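Local coordinates for conjugal transfer protein TRWB (Escherichia coli, PDB 1E9R) that acts as a coupling protein in bacterial conjugation, assembling into a hexameric ring like those of ring helicases and F1-ATPase and probably using nucleotide to move DNA, at residues B[46-49]-B[50-53]; B[67-70]-B[71-75]; B[268-271]-B[272-275]; B[398-401]-B[402-406]. One frame throughout, in Å; residues are numbered along the deposited sequence.

In the fold
Along the chain the four contacts come strictly in series, all within the coupling-protein DNA-binding region of the P-loop NTPase clan. Contact 1 shapes the loop between strands 45-46 and 56-59; strand 56-59 then leads to helix 66-79, which holds contact 2; the centres of contacts 1 and 2 are about 15 Å apart. Contact 3 ends helix 252-269 ahead of strand 281-285, and contact 4 leads into strand 404-408; both strands belong to the same large mixed sheet as 56-59. Contacts 2 and 4 touch, through Val68 CG2 and Leu403 CD2, whereas contacts 3 and 4 lie about 38 Å apart between centres, on opposite sides of the chain's centre. Each of these last two meets another subunit of the hexamer.

Contact 1: B[46-49]-B[50-53]; sequences PMPR and DAEP
Pro48 and Ala51 close a tight turn in the loop before strand 56-59, and its carbonyls show how a short bend can pay for its own amides. Ala51 N donates to Pro48 O at 2.8 Å. One residue on, Glu52 N repeats the pattern with Arg49 O at 3.2 Å and adds a weak bond to Pro48 O, so the chain winds into the 3-10 segment that includes Glu52 and Pro53. The methyl of Ala51 rests on the Pro48 ring, CB to CB 3.9 Å, while Met47, extended with CG anti to its N (chi1 172°), carries CE over the Ala51 carbonyl.

Glu52 is the polar hub. A water lies between Met47 O (2.6 Å) and Glu52 OE2; the second distance, 2.4 Å from the water to OE2, is too short to be taken at face value, so the bridge is best treated as tentative. The carboxylate also makes salt bridges with Arg80 through OE2 and Arg310 through OE1, whereas Arg49 runs alongside it with NE 4.4 Å from OE2, no N-H aimed at the oxygen. Asp50 OD1 turns instead to Arg54. With basic groups around it, the buried Glu52 carboxylate is probably kept ionised.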
ATOM      1  N   PRO B  46      11.396 -18.994  38.348  1.00 41.09           N
ATOM      2  CA  PRO B  46      10.070 -18.819  38.948  1.00 40.15           C
ATOM      3  C   PRO B  46       9.392 -17.569  38.405  1.00 40.54           C
ATOM      4  O   PRO B  46       9.983 -16.489  38.334  1.00 38.78           O
ATOM      5  CB  PRO B  46      10.367 -18.741  40.446  1.00 39.50           C
ATOM      6  CG  PRO B  46      11.730 -18.174  40.493  1.00 41.70           C
ATOM      7  CD  PRO B  46      12.447 -18.902  39.374  1.00 42.03           C
ATOM      8  N   MET B  47       8.137 -17.733  38.017  1.00 40.06           N
ATOM      9  CA  MET B  47       7.373 -16.649  37.453  1.00 39.77           C
ATOM     10  C   MET B  47       6.720 -15.780  38.520  1.00 39.18           C
ATOM     11  O   MET B  47       6.037 -16.278  39.411  1.00 40.47           O
ATOM     12  CB  MET B  47       6.325 -17.233  36.505  1.00 40.41           C
ATOM     13  CG  MET B  47       5.311 -16.240  35.983  1.00 39.54           C
ATOM     14  SD  MET B  47       4.462 -16.891  34.538  1.00 39.93           S
ATOM     15  CE  MET B  47       4.115 -15.356  33.665  1.00 39.84           C
ATOM     16  N   PRO B  48       6.951 -14.461  38.457  1.00 38.10           N
ATOM     17  CA  PRO B  48       6.352 -13.557  39.434  1.00 37.63           C
ATOM     18  C   PRO B  48       4.860 -13.807  39.422  1.00 39.57           C
ATOM     19  O   PRO B  48       4.231 -13.796  38.367  1.00 40.54           O
ATOM     20  CB  PRO B  48       6.701 -12.185  38.888  1.00 37.10           C
ATOM     21  CG  PRO B  48       8.032 -12.420  38.272  1.00 38.71           C
ATOM     22  CD  PRO B  48       7.863 -13.735  37.559  1.00 37.63           C
ATOM     23  N   ARG B  49       4.300 -14.053  40.595  1.00 41.12           N
ATOM     24  CA  ARG B  49       2.875 -14.318  40.724  1.00 42.30           C
ATOM     25  C   ARG B  49       2.006 -13.266  40.048  1.00 41.29           C
ATOM     26  O   ARG B  49       1.018 -13.600  39.402  1.00 40.15           O
ATOM     27  CB  ARG B  49       2.500 -14.402  42.204  1.00 45.22           C
ATOM     28  CG  ARG B  49       2.703 -15.758  42.840  1.00 50.71           C
ATOM     29  CD  ARG B  49       1.433 -16.545  42.737  1.00 56.05           C
ATOM     30  NE  ARG B  49       1.428 -17.642  43.687  1.00 61.78           N
ATOM     31  CZ  ARG B  49       0.341 -18.330  44.008  1.00 62.54           C
ATOM     32  NH1 ARG B  49      -0.818 -18.012  43.446  1.00 62.37           N
ATOM     33  NH2 ARG B  49       0.419 -19.332  44.880  1.00 63.43           N
ATOM     34  N   ASP B  50       2.375 -11.999  40.207  1.00 40.15           N
ATOM     35  CA  ASP B  50       1.613 -10.895  39.634  1.00 40.63           C
ATOM     36  C   ASP B  50       1.716 -10.849  38.111  1.00 39.04           C
ATOM     37  O   ASP B  50       0.967 -10.128  37.448  1.00 37.61           O
ATOM     38  CB  ASP B  50       2.089  -9.559  40.231  1.00 43.85           C
ATOM     39  CG  ASP B  50       3.552  -9.243  39.897  1.00 48.52           C
ATOM     40  OD1 ASP B  50       3.891  -9.096  38.699  1.00 50.94           O
ATOM     41  OD2 ASP B  50       4.377  -9.136  40.834  1.00 55.31           O
ATOM     42  N   ALA B  51       2.645 -11.625  37.562  1.00 35.50           N
ATOM     43  CA  ALA B  51       2.850 -11.670  36.129  1.00 35.31           C
ATOM     44  C   ALA B  51       1.944 -12.714  35.486  1.00 36.10           C
ATOM     45  O   ALA B  51       1.566 -12.592  34.318  1.00 36.41           O
ATOM     46  CB  ALA B  51       4.298 -11.985  35.835  1.00 33.14           C
ATOM     47  N   GLU B  52       1.585 -13.737  36.254  1.00 35.08           N
ATOM     48  CA  GLU B  52       0.740 -14.811  35.751  1.00 35.45           C
ATOM     49  C   GLU B  52      -0.504 -14.383  34.972  1.00 34.95           C
ATOM     50  O   GLU B  52      -0.713 -14.825  33.845  1.00 32.57           O
ATOM     51  CB  GLU B  52       0.329 -15.722  36.900  1.00 35.41           C
ATOM     52  CG  GLU B  52       1.435 -16.603  37.386  1.00 36.07           C
ATOM     53  CD  GLU B  52       1.012 -17.407  38.576  1.00 35.59           C
ATOM     54  OE1 GLU B  52      -0.205 -17.631  38.733  1.00 36.27           O
ATOM     55  OE2 GLU B  52       1.896 -17.816  39.348  1.00 38.55           O
ATOM     56  N   PRO B  53      -1.355 -13.531  35.567  1.00 33.81           N
ATOM     57  CA  PRO B  53      -2.562 -13.096  34.864  1.00 33.88           C
ATOM     58  C   PRO B  53      -2.345 -11.993  33.824  1.00 34.07           C
ATOM     59  O   PRO B  53      -3.312 -11.468  33.266  1.00 34.26           O
ATOM     60  CB  PRO B  53      -3.480 -12.677  36.004  1.00 33.54           C
ATOM     61  CG  PRO B  53      -2.526 -12.114  36.987  1.00 33.14           C
ATOM     62  CD  PRO B  53      -1.383 -13.091  36.972  1.00 32.68           C
TER
HETATM   63  O   HOH W   1       4.266 -18.170  39.713  1.00 27.53           O

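Contact 2: B[67-70]-B[71-75]; sequences SVLL and RELAY. With SO4 (sulfate ion), chain I.
Ser67 and Arg71 are joined through the backbone in the first turns of helix 66-79, whose start belongs to what appears to be a P-loop (Walker A motif), the strand-loop-helix element of this NTPase clan. Four successive amides, from Arg71 to Ala74, each reach back to the carbonyl four residues earlier. The first, Arg71 N to Ser67 O, is 2.8 Å long; the next three are straighter, each with an N-H...O angle of 163°.

On one flank the Arg71 side chain folds back along the helix. Its bend at chi3 (-59°) lays a guanidinium face over Ser67 O and Val68 CA, and brings NH2 to 3.5 Å from Ser67 OG. NE is engaged by a salt bridge to Asp92, which helps to fix the rotation of the group. Elsewhere on the helix, Leu69 and Leu73 lie side by side, CD2 to CD1 4.2 Å, and pack against residues of strand 56-59. Glu72, its chain extended, gives OE2 to Thr41 OG1 and Gly44 N.

The sulfate, probably from the crystallisation liquor, sits at the amino end of the helix, where the helix dipole would favour an anion. Lys66 NZ and the amides of Gly63 and Gly65 also hold it, consistent with a phosphate site. Ser67 N points almost straight at sulfate O2, at 2.8 Å with an angle of 171°.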
ATOM      1  N   SER B  67       7.446 -26.058  22.937  1.00 37.75           N
ATOM      2  CA  SER B  67       6.640 -27.107  23.555  1.00 38.51           C
ATOM      3  C   SER B  67       7.255 -27.554  24.872  1.00 38.14           C
ATOM      4  O   SER B  67       6.538 -27.820  25.841  1.00 39.52           O
ATOM      5  CB  SER B  67       6.509 -28.310  22.612  1.00 38.45           C
ATOM      6  OG  SER B  67       7.775 -28.903  22.352  1.00 44.41           O
ATOM      7  N   VAL B  68       8.582 -27.645  24.908  1.00 37.83           N
ATOM      8  CA  VAL B  68       9.264 -28.048  26.132  1.00 37.77           C
ATOM      9  C   VAL B  68       8.941 -27.032  27.215  1.00 39.07           C
ATOM     10  O   VAL B  68       8.580 -27.402  28.329  1.00 39.89           O
ATOM     11  CB  VAL B  68      10.797 -28.103  25.953  1.00 38.06           C
ATOM     12  CG1 VAL B  68      11.466 -28.325  27.297  1.00 35.72           C
ATOM     13  CG2 VAL B  68      11.172 -29.219  24.997  1.00 36.96           C
ATOM     14  N   LEU B  69       9.054 -25.748  26.876  1.00 38.60           N
ATOM     15  CA  LEU B  69       8.785 -24.670  27.827  1.00 38.14           C
ATOM     16  C   LEU B  69       7.346 -24.673  28.299  1.00 38.54           C
ATOM     17  O   LEU B  69       7.088 -24.533  29.494  1.00 38.84           O
ATOM     18  CB  LEU B  69       9.124 -23.306  27.214  1.00 38.55           C
ATOM     19  CG  LEU B  69       9.174 -22.115  28.177  1.00 38.67           C
ATOM     20  CD1 LEU B  69       9.949 -20.991  27.531  1.00 38.74           C
ATOM     21  CD2 LEU B  69       7.778 -21.657  28.550  1.00 36.42           C
ATOM     22  N   LEU B  70       6.405 -24.816  27.368  1.00 39.09           N
ATOM     23  CA  LEU B  70       4.992 -24.854  27.738  1.00 41.11           C
ATOM     24  C   LEU B  70       4.688 -26.068  28.609  1.00 40.84           C
ATOM     25  O   LEU B  70       3.883 -25.981  29.538  1.00 41.04           O
ATOM     26  CB  LEU B  70       4.092 -24.896  26.504  1.00 40.16           C
ATOM     27  CG  LEU B  70       3.591 -23.546  26.005  1.00 41.29           C
ATOM     28  CD1 LEU B  70       4.761 -22.753  25.436  1.00 40.05           C
ATOM     29  CD2 LEU B  70       2.506 -23.765  24.957  1.00 41.07           C
ATOM     30  N   ARG B  71       5.330 -27.197  28.301  1.00 41.42           N
ATOM     31  CA  ARG B  71       5.134 -28.435  29.061  1.00 43.88           C
ATOM     32  C   ARG B  71       5.566 -28.207  30.515  1.00 43.60           C
ATOM     33  O   ARG B  71       4.849 -28.557  31.459  1.00 41.94           O
ATOM     34  CB  ARG B  71       5.946 -29.576  28.438  1.00 45.75           C
ATOM     35  CG  ARG B  71       5.386 -30.963  28.735  1.00 51.21           C
ATOM     36  CD  ARG B  71       6.166 -32.052  28.009  1.00 55.01           C
ATOM     37  NE  ARG B  71       6.147 -31.858  26.561  1.00 58.74           N
ATOM     38  CZ  ARG B  71       7.238 -31.836  25.798  1.00 60.10           C
ATOM     39  NH1 ARG B  71       8.432 -31.997  26.355  1.00 61.20           N
ATOM     40  NH2 ARG B  71       7.143 -31.648  24.484  1.00 61.72           N
ATOM     41  N   GLU B  72       6.739 -27.606  30.685  1.00 42.19           N
ATOM     42  CA  GLU B  72       7.261 -27.308  32.009  1.00 41.46           C
ATOM     43  C   GLU B  72       6.332 -26.389  32.799  1.00 40.49           C
ATOM     44  O   GLU B  72       6.058 -26.617  33.976  1.00 39.06           O
ATOM     45  CB  GLU B  72       8.629 -26.651  31.883  1.00 41.36           C
ATOM     46  CG  GLU B  72       9.057 -25.935  33.146  1.00 43.56           C
ATOM     47  CD  GLU B  72      10.455 -25.354  33.061  1.00 45.02           C
ATOM     48  OE1 GLU B  72      11.228 -25.727  32.135  1.00 47.00           O
ATOM     49  OE2 GLU B  72      10.771 -24.524  33.940  1.00 45.50           O
ATOM     50  N   LEU B  73       5.861 -25.336  32.146  1.00 39.63           N
ATOM     51  CA  LEU B  73       4.967 -24.388  32.784  1.00 38.34           C
ATOM     52  C   LEU B  73       3.670 -25.061  33.234  1.00 39.36           C
ATOM     53  O   LEU B  73       3.199 -24.841  34.349  1.00 37.84           O
ATOM     54  CB  LEU B  73       4.646 -23.255  31.816  1.00 39.60           C
ATOM     55  CG  LEU B  73       4.952 -21.846  32.303  1.00 39.76           C
ATOM     56  CD1 LEU B  73       4.656 -20.878  31.198  1.00 40.71           C
ATOM     57  CD2 LEU B  73       4.132 -21.522  33.527  1.00 42.81           C
ATOM     58  N   ALA B  74       3.089 -25.876  32.358  1.00 39.48           N
ATOM     59  CA  ALA B  74       1.841 -26.577  32.662  1.00 41.73           C
ATOM     60  C   ALA B  74       2.037 -27.538  33.836  1.00 42.01           C
ATOM     61  O   ALA B  74       1.210 -27.604  34.755  1.00 41.04           O
ATOM     62  CB  ALA B  74       1.364 -27.342  31.429  1.00 41.08           C
ATOM     63  N   TYR B  75       3.138 -28.283  33.784  1.00 42.43           N
ATOM     64  CA  TYR B  75       3.487 -29.233  34.826  1.00 45.37           C
ATOM     65  C   TYR B  75       3.579 -28.562  36.197  1.00 44.57           C
ATOM     66  O   TYR B  75       2.894 -28.951  37.139  1.00 46.01           O
ATOM     67  CB  TYR B  75       4.820 -29.888  34.487  1.00 47.78           C
ATOM     68  CG  TYR B  75       5.367 -30.758  35.591  1.00 52.71           C
ATOM     69  CD1 TYR B  75       4.583 -31.761  36.173  1.00 53.74           C
ATOM     70  CD2 TYR B  75       6.676 -30.597  36.042  1.00 53.42           C
ATOM     71  CE1 TYR B  75       5.092 -32.581  37.176  1.00 55.53           C
ATOM     72  CE2 TYR B  75       7.199 -31.412  37.043  1.00 55.23           C
ATOM     73  CZ  TYR B  75       6.405 -32.400  37.607  1.00 57.62           C
ATOM     74  OH  TYR B  75       6.926 -33.204  38.601  1.00 58.38           O
TER
HETATM   75  S   SO4 I 601       9.353 -26.214  19.208  1.00 43.18           S
HETATM   76  O1  SO4 I 601      10.701 -26.723  19.482  1.00 46.98           O
HETATM   77  O2  SO4 I 601       8.476 -26.586  20.335  1.00 40.66           O
HETATM   78  O3  SO4 I 601       9.399 -24.745  19.058  1.00 44.16           O
HETATM   79  O4  SO4 I 601       8.856 -26.825  17.964  1.00 44.83           O

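Contact 3: B[268-271]-B[272-275]; sequences TSIL and SLPE
Ser269 and Ser272 meet where helix 252-269 runs out, and the few residues that follow illustrate how a helix can be wound down by hydrogen bonds that span three residues in place of four. Ser272 N donates to Ser269 O at 2.8 Å, and Leu273 N to Ile270 O at 3.1 Å. Leu271 N reaches Thr268 O in the same three-residue step.

The close-packed side is formed by Ile270 and Leu273. With CG anti to its carbonyl carbon (chi1 -70°), Leu273 folds back over the turn, so that CG lies 3.7 Å from Ile270 CA and CD1 comes to 4.2 Å from Ile270 CB. Ser269 is buried, its OG bonded to Val265 O and to the hydroxyl of Tyr130, while Ser272 CB sits against Ser269 O at 3.3 Å.

From Leu273 onward the backbone is extended, and Pro274 and Glu275 are exposed and do not touch 268-271; Glu275 instead makes a salt bridge to Lys306. The turn also meets another chain: Ser272 OG is hydrogen-bonded to Asp250 OD2 of the second subunit, and Leu271 packs on the same residue. A run of three-residue backbone bonds like this is typical of a helix C-terminal turn, here leading from helix 252-269 toward strand 281-285 at an interface of the hexamer.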
ATOM      1  N   THR B 268     -14.712 -16.336  25.830  1.00 32.59           N
ATOM      2  CA  THR B 268     -15.906 -15.523  26.089  1.00 33.98           C
ATOM      3  C   THR B 268     -16.558 -15.898  27.393  1.00 33.73           C
ATOM      4  O   THR B 268     -17.049 -15.045  28.130  1.00 31.92           O
ATOM      5  CB  THR B 268     -17.020 -15.709  25.052  1.00 34.72           C
ATOM      6  OG1 THR B 268     -16.459 -16.009  23.780  1.00 41.85           O
ATOM      7  CG2 THR B 268     -17.840 -14.443  24.946  1.00 34.33           C
ATOM      8  N   SER B 269     -16.589 -17.196  27.651  1.00 33.43           N
ATOM      9  CA  SER B 269     -17.236 -17.726  28.837  1.00 35.03           C
ATOM     10  C   SER B 269     -16.664 -17.292  30.180  1.00 34.33           C
ATOM     11  O   SER B 269     -17.430 -17.037  31.107  1.00 34.88           O
ATOM     12  CB  SER B 269     -17.291 -19.252  28.748  1.00 35.13           C
ATOM     13  OG  SER B 269     -18.143 -19.641  27.683  1.00 35.06           O
ATOM     14  N   ILE B 270     -15.341 -17.198  30.298  1.00 35.98           N
ATOM     15  CA  ILE B 270     -14.752 -16.791  31.571  1.00 38.48           C
ATOM     16  C   ILE B 270     -15.224 -15.401  31.991  1.00 39.37           C
ATOM     17  O   ILE B 270     -15.254 -15.083  33.175  1.00 42.01           O
ATOM     18  CB  ILE B 270     -13.230 -16.764  31.515  1.00 38.58           C
ATOM     19  CG1 ILE B 270     -12.790 -15.707  30.511  1.00 39.79           C
ATOM     20  CG2 ILE B 270     -12.688 -18.146  31.161  1.00 39.14           C
ATOM     21  CD1 ILE B 270     -11.364 -15.291  30.674  1.00 43.01           C
ATOM     22  N   LEU B 271     -15.589 -14.578  31.015  1.00 40.54           N
ATOM     23  CA  LEU B 271     -16.059 -13.225  31.277  1.00 42.29           C
ATOM     24  C   LEU B 271     -17.422 -13.247  31.937  1.00 43.93           C
ATOM     25  O   LEU B 271     -17.910 -12.219  32.417  1.00 45.29           O
ATOM     26  CB  LEU B 271     -16.147 -12.445  29.969  1.00 43.29           C
ATOM     27  CG  LEU B 271     -14.973 -11.571  29.542  1.00 44.19           C
ATOM     28  CD1 LEU B 271     -13.667 -12.266  29.796  1.00 43.26           C
ATOM     29  CD2 LEU B 271     -15.144 -11.224  28.076  1.00 42.85           C
ATOM     30  N   SER B 272     -18.039 -14.422  31.946  1.00 44.48           N
ATOM     31  CA  SER B 272     -19.360 -14.590  32.537  1.00 46.84           C
ATOM     32  C   SER B 272     -19.294 -15.309  33.876  1.00 48.62           C
ATOM     33  O   SER B 272     -20.302 -15.413  34.574  1.00 48.07           O
ATOM     34  CB  SER B 272     -20.278 -15.371  31.588  1.00 45.65           C
ATOM     35  OG  SER B 272     -20.757 -14.562  30.533  1.00 44.51           O
ATOM     36  N   LEU B 273     -18.113 -15.808  34.229  1.00 50.90           N
ATOM     37  CA  LEU B 273     -17.938 -16.524  35.490  1.00 52.84           C
ATOM     38  C   LEU B 273     -18.164 -15.626  36.693  1.00 55.11           C
ATOM     39  O   LEU B 273     -17.767 -14.459  36.692  1.00 55.69           O
ATOM     40  CB  LEU B 273     -16.533 -17.118  35.589  1.00 51.07           C
ATOM     41  CG  LEU B 273     -16.227 -18.288  34.664  1.00 50.76           C
ATOM     42  CD1 LEU B 273     -14.806 -18.730  34.871  1.00 46.44           C
ATOM     43  CD2 LEU B 273     -17.179 -19.425  34.946  1.00 48.95           C
ATOM     44  N   PRO B 274     -18.807 -16.163  37.741  1.00 57.57           N
ATOM     45  CA  PRO B 274     -19.062 -15.373  38.946  1.00 59.55           C
ATOM     46  C   PRO B 274     -17.737 -14.999  39.611  1.00 61.47           C
ATOM     47  O   PRO B 274     -16.748 -15.737  39.522  1.00 59.46           O
ATOM     48  CB  PRO B 274     -19.912 -16.309  39.801  1.00 59.09           C
ATOM     49  CG  PRO B 274     -19.409 -17.665  39.407  1.00 59.74           C
ATOM     50  CD  PRO B 274     -19.309 -17.540  37.902  1.00 58.71           C
ATOM     51  N   GLU B 275     -17.724 -13.846  40.265  1.00 64.74           N
ATOM     52  CA  GLU B 275     -16.526 -13.365  40.929  1.00 68.69           C
ATOM     53  C   GLU B 275     -15.960 -14.319  41.985  1.00 69.76           C
ATOM     54  O   GLU B 275     -16.585 -14.569  43.018  1.00 69.66           O
ATOM     55  CB  GLU B 275     -16.803 -11.991  41.543  1.00 71.26           C
ATOM     56  CG  GLU B 275     -16.114 -10.858  40.804  1.00 74.37           C
ATOM     57  CD  GLU B 275     -14.616 -10.843  41.059  1.00 76.87           C
ATOM     58  OE1 GLU B 275     -13.988 -11.928  41.016  1.00 77.73           O
ATOM     59  OE2 GLU B 275     -14.066  -9.744  41.301  1.00 78.26           O
TER

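Contact 4: B[398-401]-B[402-406]; sequences ANLP and DLTAY
This is a local contact round a bend, part side-chain-to-backbone hydrogen bond and part apolar packing: Leu400 and Pro401, in the loop after helix 394-398, fold against Thr404 and Tyr406 at the start of strand 404-408, which lies between strands 415-419 and 339-342 in the large mixed sheet. The polar link is Thr404 OG1, which donates to Pro401 O at 3.0 Å from above the carbonyl plane, 60° out of it. With OG1 anti to its own carbonyl carbon (chi1 -53°), the hydroxyl also comes over the proline ring, 3.2 Å from Pro401 CG. A water probably adds a second link, lying within hydrogen-bonding distance of Pro401 O and accepting from Thr404 N at 3.2 Å.

The apolar half belongs to Leu400, whose two methyls divide the work. CD2 meets the Thr404 methyl, CG2, at 3.5 Å, and CD1 reaches Tyr406 CE2 at 3.9 Å, approaching the ring obliquely. Lys417 of strand 415-419 packs against all three of these side chains.

At the outer corner, Asp402 turns away from the bend to form a salt bridge with Arg54 of the third subunit, and Pro401 packs on Asn412 of that chain. Leu403, at a positive phi of 68°, bonds through its backbone to Thr64 and Leu420. Together these features mark a loop-to-strand bend at a subunit interface, beside the probable P-loop.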
ATOM      1  N   ALA B 398      20.187 -15.348  16.072  1.00 40.10           N
ATOM      2  CA  ALA B 398      20.292 -16.242  14.929  1.00 41.80           C
ATOM      3  C   ALA B 398      21.234 -17.406  15.222  1.00 43.66           C
ATOM      4  O   ALA B 398      21.154 -18.458  14.586  1.00 46.46           O
ATOM      5  CB  ALA B 398      20.782 -15.468  13.718  1.00 38.95           C
ATOM      6  N   ASN B 399      22.130 -17.214  16.186  1.00 45.79           N
ATOM      7  CA  ASN B 399      23.083 -18.252  16.559  1.00 46.21           C
ATOM      8  C   ASN B 399      22.739 -18.916  17.883  1.00 46.27           C
ATOM      9  O   ASN B 399      23.488 -19.757  18.372  1.00 47.59           O
ATOM     10  CB  ASN B 399      24.483 -17.660  16.623  1.00 48.35           C
ATOM     11  CG  ASN B 399      25.005 -17.301  15.261  1.00 50.38           C
ATOM     12  OD1 ASN B 399      25.343 -18.179  14.470  1.00 53.47           O
ATOM     13  ND2 ASN B 399      25.057 -16.008  14.963  1.00 54.00           N
ATOM     14  N   LEU B 400      21.607 -18.535  18.463  1.00 45.31           N
ATOM     15  CA  LEU B 400      21.171 -19.104  19.727  1.00 45.61           C
ATOM     16  C   LEU B 400      21.072 -20.611  19.603  1.00 48.57           C
ATOM     17  O   LEU B 400      20.407 -21.115  18.692  1.00 50.85           O
ATOM     18  CB  LEU B 400      19.794 -18.576  20.102  1.00 44.19           C
ATOM     19  CG  LEU B 400      19.638 -17.736  21.362  1.00 44.52           C
ATOM     20  CD1 LEU B 400      18.188 -17.777  21.771  1.00 43.18           C
ATOM     21  CD2 LEU B 400      20.484 -18.284  22.484  1.00 43.36           C
ATOM     22  N   PRO B 401      21.750 -21.362  20.494  1.00 49.57           N
ATOM     23  CA  PRO B 401      21.647 -22.825  20.387  1.00 48.51           C
ATOM     24  C   PRO B 401      20.221 -23.190  20.782  1.00 49.80           C
ATOM     25  O   PRO B 401      19.563 -22.435  21.504  1.00 49.78           O
ATOM     26  CB  PRO B 401      22.693 -23.324  21.382  1.00 49.14           C
ATOM     27  CG  PRO B 401      22.750 -22.227  22.409  1.00 49.94           C
ATOM     28  CD  PRO B 401      22.691 -20.970  21.561  1.00 49.57           C
ATOM     29  N   ASP B 402      19.723 -24.321  20.304  1.00 51.12           N
ATOM     30  CA  ASP B 402      18.355 -24.686  20.644  1.00 52.28           C
ATOM     31  C   ASP B 402      18.213 -25.008  22.126  1.00 51.24           C
ATOM     32  O   ASP B 402      19.188 -25.337  22.795  1.00 51.31           O
ATOM     33  CB  ASP B 402      17.880 -25.842  19.755  1.00 56.21           C
ATOM     34  CG  ASP B 402      17.381 -25.357  18.387  1.00 59.74           C
ATOM     35  OD1 ASP B 402      18.029 -24.460  17.792  1.00 61.35           O
ATOM     36  OD2 ASP B 402      16.346 -25.868  17.901  1.00 61.51           O
ATOM     37  N   LEU B 403      16.993 -24.889  22.637  1.00 50.20           N
ATOM     38  CA  LEU B 403      16.718 -25.132  24.043  1.00 49.03           C
ATOM     39  C   LEU B 403      17.379 -24.066  24.901  1.00 48.51           C
ATOM     40  O   LEU B 403      17.813 -24.320  26.016  1.00 47.77           O
ATOM     41  CB  LEU B 403      17.200 -26.516  24.459  1.00 48.80           C
ATOM     42  CG  LEU B 403      16.344 -27.659  23.922  1.00 51.13           C
ATOM     43  CD1 LEU B 403      16.947 -28.979  24.369  1.00 51.36           C
ATOM     44  CD2 LEU B 403      14.913 -27.515  24.420  1.00 50.28           C
ATOM     45  N   THR B 404      17.467 -22.866  24.352  1.00 46.88           N
ATOM     46  CA  THR B 404      18.023 -21.732  25.068  1.00 46.15           C
ATOM     47  C   THR B 404      16.998 -20.607  24.917  1.00 43.60           C
ATOM     48  O   THR B 404      16.467 -20.367  23.820  1.00 44.58           O
ATOM     49  CB  THR B 404      19.365 -21.301  24.482  1.00 47.00           C
ATOM     50  OG1 THR B 404      20.232 -22.435  24.424  1.00 49.19           O
ATOM     51  CG2 THR B 404      20.000 -20.228  25.354  1.00 45.23           C
ATOM     52  N   ALA B 405      16.708 -19.924  26.018  1.00 41.58           N
ATOM     53  CA  ALA B 405      15.720 -18.860  25.985  1.00 39.79           C
ATOM     54  C   ALA B 405      16.081 -17.605  26.750  1.00 38.58           C
ATOM     55  O   ALA B 405      16.822 -17.636  27.728  1.00 36.50           O
ATOM     56  CB  ALA B 405      14.387 -19.388  26.503  1.00 37.89           C
ATOM     57  N   TYR B 406      15.536 -16.494  26.275  1.00 36.87           N
ATOM     58  CA  TYR B 406      15.715 -15.214  26.922  1.00 34.85           C
ATOM     59  C   TYR B 406      14.387 -14.957  27.616  1.00 33.41           C
ATOM     60  O   TYR B 406      13.361 -14.833  26.963  1.00 33.18           O
ATOM     61  CB  TYR B 406      15.995 -14.120  25.903  1.00 35.77           C
ATOM     62  CG  TYR B 406      17.430 -14.084  25.450  1.00 37.53           C
ATOM     63  CD1 TYR B 406      18.421 -13.559  26.276  1.00 38.89           C
ATOM     64  CD2 TYR B 406      17.806 -14.575  24.200  1.00 37.57           C
ATOM     65  CE1 TYR B 406      19.754 -13.521  25.874  1.00 38.70           C
ATOM     66  CE2 TYR B 406      19.144 -14.540  23.788  1.00 37.24           C
ATOM     67  CZ  TYR B 406      20.106 -14.010  24.634  1.00 38.88           C
ATOM     68  OH  TYR B 406      21.423 -13.972  24.251  1.00 42.02           O
TER
HETATM   69  O   HOH W   2      16.737 -21.878  21.345  1.00 30.72           O